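Long-range contact in conserved membrane protein (Chlamydia abortus, PDB 6GZU), which combines deubiquitinating and acetyltransferase activities as a secreted CE-clan effector that induces Golgi fragmentation, this chain holding its catalytic part: residues P104-P109 / G131-T136. Sequence-based numbering, arbitrary orientation.
Sequences PLWHHP and GISHWT
L105 and T136 form a hydrogen-bonded pair in an antiparallel strand ladder, within the central mixed sheet of a Ulp1-like cysteine peptidase fold. The ladder joins the end of strand 100-107 to the start of strand 134-141. L105 N gives its hydrogen to T136 O, and T136 N returns one to L105 O, each at 2.8 Å. The ladder repeats at H107 and H134, where H134 N to H107 O is the longer bond, at 3.2 Å. Between them W106 and W135 make the non-hydrogen-bonded pair.

On the tryptophan face of the sheet, the edge of the W106 indole meets the face of W135. The planes stand at 80°, a T-shaped stack, with W106 CD1 3.6 Å from W135 CZ2. W106 CB also rests over the six-membered ring of W135. With W106 CG anti to the backbone N (chi1 -172°), the indole lies along its own strand, and the NE1 edge of its five-membered ring is turned toward S133 OG, to which it donates. The bond from W106 NE1 to S133 OG is 2.8 Å long, and the oxygen sits 16° out of the indole plane.

On the other face one water donates to H134 O and accepts from T136 OG1. At the end of the ladder a second water donates to H107 O and to I132 O. There H108 CD2 comes edge-on to I132 O, at 3.3 Å.

H134 NE2 is hydrogen-bonded to D151, and the H134 side chain touches C204. This geometry is consistent with a Cys-His-Asp catalytic triad, with H134 at the start of its strand. Helix 114-124 packs on W106 through M117 and M121. W135 lies against helices 20-33 and 204-217, while strand 146-150 continues the sheet beyond strand 134-141.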
ATOM      1  N   PRO A 104      -1.624   1.924   0.249  1.00 16.83           N
ATOM      2  CA  PRO A 104      -2.179   2.929  -0.690  1.00 19.03           C
ATOM      3  C   PRO A 104      -1.436   4.239  -0.474  1.00 18.05           C
ATOM      4  O   PRO A 104      -1.232   4.681   0.679  1.00 19.15           O
ATOM      5  CB  PRO A 104      -3.651   3.054  -0.235  1.00 20.04           C
ATOM      6  CG  PRO A 104      -3.925   1.694   0.454  1.00 20.07           C
ATOM      7  CD  PRO A 104      -2.641   1.359   1.159  1.00 18.18           C
ATOM      8  N   LEU A 105      -1.022   4.877  -1.564  1.00 17.33           N
ATOM      9  CA  LEU A 105      -0.206   6.075  -1.498  1.00 17.42           C
ATOM     10  C   LEU A 105      -0.896   7.149  -2.341  1.00 19.34           C
ATOM     11  O   LEU A 105      -1.109   6.934  -3.540  1.00 22.17           O
ATOM     12  CB  LEU A 105       1.241   5.774  -1.958  1.00 21.59           C
ATOM     13  CG  LEU A 105       2.317   6.825  -1.659  1.00 22.68           C
ATOM     14  CD1 LEU A 105       3.722   6.305  -1.697  1.00 21.49           C
ATOM     15  CD2 LEU A 105       2.227   7.858  -2.803  1.00 22.78           C
ATOM     16  N   TRP A 106      -1.191   8.281  -1.709  1.00 19.35           N
ATOM     17  CA  TRP A 106      -1.938   9.408  -2.276  1.00 20.98           C
ATOM     18  C   TRP A 106      -0.952  10.469  -2.741  1.00 21.01           C
ATOM     19  O   TRP A 106       0.026  10.749  -2.061  1.00 21.21           O
ATOM     20  CB  TRP A 106      -2.809  10.010  -1.184  1.00 22.45           C
ATOM     21  CG  TRP A 106      -3.750  11.040  -1.667  1.00 24.19           C
ATOM     22  CD1 TRP A 106      -5.047  10.838  -2.052  1.00 26.76           C
ATOM     23  CD2 TRP A 106      -3.512  12.464  -1.785  1.00 25.18           C
ATOM     24  NE1 TRP A 106      -5.627  12.038  -2.427  1.00 27.62           N
ATOM     25  CE2 TRP A 106      -4.713  13.047  -2.270  1.00 26.54           C
ATOM     26  CE3 TRP A 106      -2.408  13.298  -1.539  1.00 26.05           C
ATOM     27  CZ2 TRP A 106      -4.833  14.412  -2.507  1.00 28.12           C
ATOM     28  CZ3 TRP A 106      -2.529  14.672  -1.796  1.00 26.20           C
ATOM     29  CH2 TRP A 106      -3.729  15.207  -2.261  1.00 28.13           C
ATOM     30  N   HIS A 107      -1.194  11.056  -3.924  1.00 20.56           N
ATOM     31  CA  HIS A 107      -0.318  12.097  -4.464  1.00 19.65           C
ATOM     32  C   HIS A 107      -1.064  13.183  -5.190  1.00 20.21           C
ATOM     33  O   HIS A 107      -2.052  12.910  -5.854  1.00 21.48           O
ATOM     34  CB  HIS A 107       0.702  11.494  -5.436  1.00 21.49           C
ATOM     35  CG  HIS A 107       1.769  12.456  -5.836  1.00 21.63           C
ATOM     36  ND1 HIS A 107       2.716  12.914  -4.941  1.00 22.89           N
ATOM     37  CD2 HIS A 107       2.051  13.050  -7.030  1.00 22.21           C
ATOM     38  CE1 HIS A 107       3.533  13.756  -5.564  1.00 22.88           C
ATOM     39  NE2 HIS A 107       3.157  13.849  -6.830  1.00 22.19           N
ATOM     40  N   HIS A 108      -0.529  14.390  -5.109  1.00 20.59           N
ATOM     41  CA  HIS A 108      -0.980  15.497  -5.945  1.00 20.89           C
ATOM     42  C   HIS A 108       0.273  16.254  -6.334  1.00 22.43           C
ATOM     43  O   HIS A 108       1.110  16.558  -5.483  1.00 24.07           O
ATOM     44  CB  HIS A 108      -1.913  16.426  -5.188  1.00 22.21           C
ATOM     45  CG  HIS A 108      -2.612  17.395  -6.087  1.00 21.80           C
ATOM     46  ND1 HIS A 108      -1.988  18.504  -6.615  1.00 23.67           N
ATOM     47  CD2 HIS A 108      -3.877  17.405  -6.573  1.00 22.29           C
ATOM     48  CE1 HIS A 108      -2.844  19.166  -7.376  1.00 23.04           C
ATOM     49  NE2 HIS A 108      -4.000  18.522  -7.364  1.00 22.88           N
ATOM     50  N   PRO A 109       0.409  16.595  -7.629  1.00 23.06           N
ATOM     51  CA  PRO A 109       1.636  17.247  -8.100  1.00 24.46           C
ATOM     52  C   PRO A 109       1.854  18.675  -7.594  1.00 24.55           C
ATOM     53  O   PRO A 109       2.996  19.179  -7.729  1.00 26.53           O
ATOM     54  CB  PRO A 109       1.483  17.260  -9.637  1.00 26.67           C
ATOM     55  CG  PRO A 109       0.371  16.241  -9.934  1.00 25.71           C
ATOM     56  CD  PRO A 109      -0.525  16.260  -8.731  1.00 25.28           C
ATOM     57  N   GLY A 131     -10.968  13.027  -9.309  1.00 34.96           N
ATOM     58  CA  GLY A 131      -9.943  13.550 -10.207  1.00 33.51           C
ATOM     59  C   GLY A 131      -8.882  14.457  -9.595  1.00 31.56           C
ATOM     60  O   GLY A 131      -7.996  14.920 -10.296  1.00 33.13           O
ATOM     61  N   ILE A 132      -8.962  14.725  -8.294  1.00 30.96           N
ATOM     62  CA  ILE A 132      -7.943  15.510  -7.601  1.00 28.16           C
ATOM     63  C   ILE A 132      -6.954  14.585  -7.021  1.00 28.63           C
ATOM     64  O   ILE A 132      -5.781  14.833  -7.160  1.00 30.04           O
ATOM     65  CB  ILE A 132      -8.519  16.356  -6.501  1.00 27.21           C
ATOM     66  CG1 ILE A 132      -9.520  17.306  -7.104  1.00 28.42           C
ATOM     67  CG2 ILE A 132      -7.463  17.139  -5.769  1.00 27.88           C
ATOM     68  CD1 ILE A 132      -9.906  18.402  -6.175  1.00 32.64           C
ATOM     69  N   SER A 133      -7.424  13.506  -6.398  1.00 29.22           N
ATOM     70  CA  SER A 133      -6.550  12.435  -5.884  1.00 29.88           C
ATOM     71  C   SER A 133      -5.896  11.645  -6.992  1.00 28.96           C
ATOM     72  O   SER A 133      -6.576  11.343  -7.977  1.00 30.09           O
ATOM     73  CB  SER A 133      -7.387  11.395  -5.122  1.00 30.95           C
ATOM     74  OG  SER A 133      -7.995  11.989  -4.012  1.00 33.01           O
ATOM     75  N   HIS A 134      -4.626  11.238  -6.809  1.00 26.08           N
ATOM     76  CA  HIS A 134      -4.116  10.105  -7.575  1.00 24.27           C
ATOM     77  C   HIS A 134      -3.637   9.082  -6.571  1.00 22.80           C
ATOM     78  O   HIS A 134      -3.002   9.440  -5.588  1.00 25.68           O
ATOM     79  CB  HIS A 134      -2.974  10.470  -8.550  1.00 27.39           C
ATOM     80  CG  HIS A 134      -2.499   9.302  -9.365  1.00 26.79           C
ATOM     81  ND1 HIS A 134      -3.339   8.615 -10.227  1.00 26.49           N
ATOM     82  CD2 HIS A 134      -1.299   8.661  -9.416  1.00 26.22           C
ATOM     83  CE1 HIS A 134      -2.669   7.617 -10.788  1.00 26.48           C
ATOM     84  NE2 HIS A 134      -1.426   7.628 -10.323  1.00 24.97           N
ATOM     85  N   TRP A 135      -3.994   7.822  -6.796  1.00 21.08           N
ATOM     86  CA  TRP A 135      -3.627   6.716  -5.919  1.00 19.57           C
ATOM     87  C   TRP A 135      -2.646   5.789  -6.584  1.00 20.40           C
ATOM     88  O   TRP A 135      -2.812   5.442  -7.765  1.00 21.44           O
ATOM     89  CB  TRP A 135      -4.884   5.924  -5.554  1.00 20.33           C
ATOM     90  CG  TRP A 135      -5.832   6.657  -4.681  1.00 21.04           C
ATOM     91  CD1 TRP A 135      -7.013   7.253  -5.035  1.00 22.16           C
ATOM     92  CD2 TRP A 135      -5.725   6.807  -3.286  1.00 21.57           C
ATOM     93  NE1 TRP A 135      -7.617   7.817  -3.936  1.00 23.86           N
ATOM     94  CE2 TRP A 135      -6.851   7.515  -2.834  1.00 23.54           C
ATOM     95  CE3 TRP A 135      -4.760   6.409  -2.357  1.00 22.95           C
ATOM     96  CZ2 TRP A 135      -7.025   7.854  -1.481  1.00 24.27           C
ATOM     97  CZ3 TRP A 135      -4.941   6.730  -1.021  1.00 25.17           C
ATOM     98  CH2 TRP A 135      -6.057   7.440  -0.591  1.00 25.33           C
ATOM     99  N   THR A 136      -1.617   5.397  -5.824  1.00 19.46           N
ATOM    100  CA  THR A 136      -0.660   4.386  -6.232  1.00 18.64           C
ATOM    101  C   THR A 136      -0.487   3.413  -5.086  1.00 17.94           C
ATOM    102  O   THR A 136      -1.131   3.551  -4.037  1.00 19.61           O
ATOM    103  CB  THR A 136       0.684   5.025  -6.579  1.00 17.72           C
ATOM    104  OG1 THR A 136       1.195   5.728  -5.436  1.00 19.68           O
ATOM    105  CG2 THR A 136       0.551   6.021  -7.731  1.00 19.37           C
TER
HETATM  106  O   HOH W   1      -0.161   8.353  -5.370  1.00 37.73           O
HETATM  107  O   HOH W   2      -3.422  14.103  -8.098  1.00 24.70           O